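Local coordinates for protein 4-hydroxy-3-methylbut-2-enyl diphosphate reductase (Aquifex aeolicus, PDB 3DNF) that catalyses the reduction of (E)-4-hydroxy-3-methylbut-2-enyl diphosphate to isopentenyl and dimethylallyl diphosphate, the last step of the non-mevalonate isoprenoid pathway, using an iron-sulfur cluster, at residues Val212-Gly217 with Lys256-Ser261. Sequence-based numbering, arbitrary orientation.
Sequences VMIIIG and KRVGIS
Ser261, Val212 and Gly259 bury the most surface where strand 212-216 runs beside strand 257-262 in the same direction, the axes of residues 212-216 and 257-261 being 4.6 Å apart and turned by 19°. Ser261 is gripped through its backbone: its N donates to Ile214 O (2.8 Å), and its O accepts Ile216 N (2.9 Å), a more bent bond whose donor is tilted 25° from the carbonyl plane. Its CB lies 3.9 Å from Ile215 CD1, which reaches back towards the neighbouring strand on the face that also carries Met213. Gly259 is bonded in the same way, its N and O both turned to strand 212-216, the N donating to Val212 O and the O accepting Ile214 N. With no side chain in between, the Met213 chain, bent at both chi2 and chi3, folds over the glycine and brings SD to 3.7 Å from Gly259 CA.

These are the two central strands of a four-stranded parallel sheet in one lobe of the trilobal, open alpha/beta enzyme; strand 3-6 flanks 257-262 and strand 238-241 flanks 212-216. Helix 222-234 covers the Met213 and Ile215 face, whereas helix 268-281 packs on Ile214 and Ile260.

On the Ile214 and Ile260 face, Val212 and Val258 stand side by side. Val212 CG1 sits between its own backbone N and carbonyl carbon (chi1 41°), from where it meets both methyls of Val258, CG1 and CG2, at 3.8 Å each. Further along, Ile216 slants across Ile260, its CD1 3.5 Å from the branch methyl Ile260 CG2. Ile216 also touches Thr266, in the loop that carries Ser265, predicted to bind the substrate and both products, whose side chain is about 9 Å from that of Ile216.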
loop_
_atom_site.group_PDB
_atom_site.type_symbol
_atom_site.label_atom_id
_atom_site.label_comp_id
_atom_site.label_asym_id
_atom_site.label_seq_id
_atom_site.Cartn_x
_atom_site.Cartn_y
_atom_site.Cartn_z
ATOM N N VAL B 212 38.100 -14.501 -1.291
ATOM C CA VAL B 212 37.639 -14.457 0.094
ATOM C C VAL B 212 36.907 -13.155 0.335
ATOM O O VAL B 212 37.315 -12.107 -0.168
ATOM C CB VAL B 212 38.807 -14.609 1.120
ATOM C CG1 VAL B 212 40.035 -13.811 0.685
ATOM C CG2 VAL B 212 38.381 -14.185 2.536
ATOM N N MET B 213 35.814 -13.259 1.086
ATOM C CA MET B 213 35.045 -12.116 1.551
ATOM C C MET B 213 35.246 -11.930 3.052
ATOM O O MET B 213 35.078 -12.871 3.830
ATOM C CB MET B 213 33.560 -12.322 1.227
ATOM C CG MET B 213 33.146 -11.848 -0.160
ATOM S SD MET B 213 33.470 -10.074 -0.427
ATOM C CE MET B 213 32.277 -9.252 0.634
ATOM N N ILE B 214 35.620 -10.712 3.443
ATOM C CA ILE B 214 35.693 -10.304 4.852
ATOM C C ILE B 214 34.578 -9.314 5.182
ATOM O O ILE B 214 34.459 -8.270 4.539
ATOM C CB ILE B 214 37.070 -9.658 5.212
ATOM C CG1 ILE B 214 38.245 -10.569 4.817
ATOM C CG2 ILE B 214 37.119 -9.255 6.703
ATOM C CD1 ILE B 214 38.243 -11.986 5.444
ATOM N N ILE B 215 33.767 -9.654 6.181
ATOM C CA ILE B 215 32.676 -8.801 6.654
ATOM C C ILE B 215 32.999 -8.338 8.077
ATOM O O ILE B 215 33.166 -9.159 8.992
ATOM C CB ILE B 215 31.291 -9.536 6.595
ATOM C CG1 ILE B 215 30.931 -9.979 5.154
ATOM C CG2 ILE B 215 30.187 -8.708 7.261
ATOM C CD1 ILE B 215 30.865 -8.866 4.102
ATOM N N ILE B 216 33.119 -7.023 8.255
ATOM C CA ILE B 216 33.520 -6.459 9.542
ATOM C C ILE B 216 32.303 -5.871 10.286
ATOM O O ILE B 216 31.409 -5.279 9.673
ATOM C CB ILE B 216 34.631 -5.383 9.377
ATOM C CG1 ILE B 216 35.791 -5.913 8.544
ATOM C CG2 ILE B 216 35.150 -4.920 10.752
ATOM C CD1 ILE B 216 36.598 -4.810 7.882
ATOM N N GLY B 217 32.273 -6.056 11.608
ATOM C CA GLY B 217 31.228 -5.471 12.435
ATOM C C GLY B 217 31.031 -6.193 13.744
ATOM O O GLY B 217 31.466 -7.341 13.905
ATOM N N LYS B 256 43.990 -14.376 -4.809
ATOM C CA LYS B 256 44.326 -13.307 -5.747
ATOM C C LYS B 256 43.542 -12.035 -5.432
ATOM O O LYS B 256 44.124 -10.955 -5.318
ATOM C CB LYS B 256 44.061 -13.739 -7.187
ATOM C CG LYS B 256 44.693 -12.830 -8.231
ATOM C CD LYS B 256 44.152 -13.117 -9.627
ATOM C CE LYS B 256 42.829 -12.388 -9.853
ATOM N NZ LYS B 256 42.269 -12.706 -11.191
ATOM N N ARG B 257 42.224 -12.167 -5.303
ATOM C CA ARG B 257 41.371 -11.038 -4.923
ATOM C C ARG B 257 40.714 -11.246 -3.556
ATOM O O ARG B 257 40.118 -12.299 -3.296
ATOM C CB ARG B 257 40.277 -10.792 -5.964
ATOM C CG ARG B 257 40.749 -10.379 -7.342
ATOM C CD ARG B 257 39.616 -10.573 -8.339
ATOM N NE ARG B 257 38.876 -11.807 -8.057
ATOM C CZ ARG B 257 38.869 -12.895 -8.824
ATOM N NH1 ARG B 257 39.548 -12.928 -9.965
ATOM N NH2 ARG B 257 38.160 -13.957 -8.455
ATOM N N VAL B 258 40.837 -10.236 -2.692
ATOM C CA VAL B 258 40.137 -10.199 -1.400
ATOM C C VAL B 258 39.086 -9.091 -1.396
ATOM O O VAL B 258 39.376 -7.950 -1.762
ATOM C CB VAL B 258 41.101 -9.943 -0.211
ATOM C CG1 VAL B 258 40.342 -10.006 1.133
ATOM C CG2 VAL B 258 42.269 -10.927 -0.234
ATOM N N GLY B 259 37.870 -9.438 -0.980
ATOM C CA GLY B 259 36.817 -8.449 -0.763
ATOM C C GLY B 259 36.594 -8.114 0.706
ATOM O O GLY B 259 36.618 -8.997 1.570
ATOM N N ILE B 260 36.396 -6.828 0.991
ATOM C CA ILE B 260 36.087 -6.369 2.347
ATOM C C ILE B 260 34.834 -5.510 2.350
ATOM O O ILE B 260 34.697 -4.557 1.560
ATOM C CB ILE B 260 37.231 -5.527 2.984
ATOM C CG1 ILE B 260 38.545 -6.312 3.038
ATOM C CG2 ILE B 260 36.837 -5.046 4.383
ATOM C CD1 ILE B 260 39.734 -5.472 3.506
ATOM N N SER B 261 33.915 -5.840 3.248
ATOM C CA SER B 261 32.874 -4.890 3.594
ATOM C C SER B 261 32.701 -4.805 5.091
ATOM O O SER B 261 33.381 -5.498 5.850
ATOM C CB SER B 261 31.557 -5.219 2.912
ATOM O OG SER B 261 30.720 -4.076 2.945
#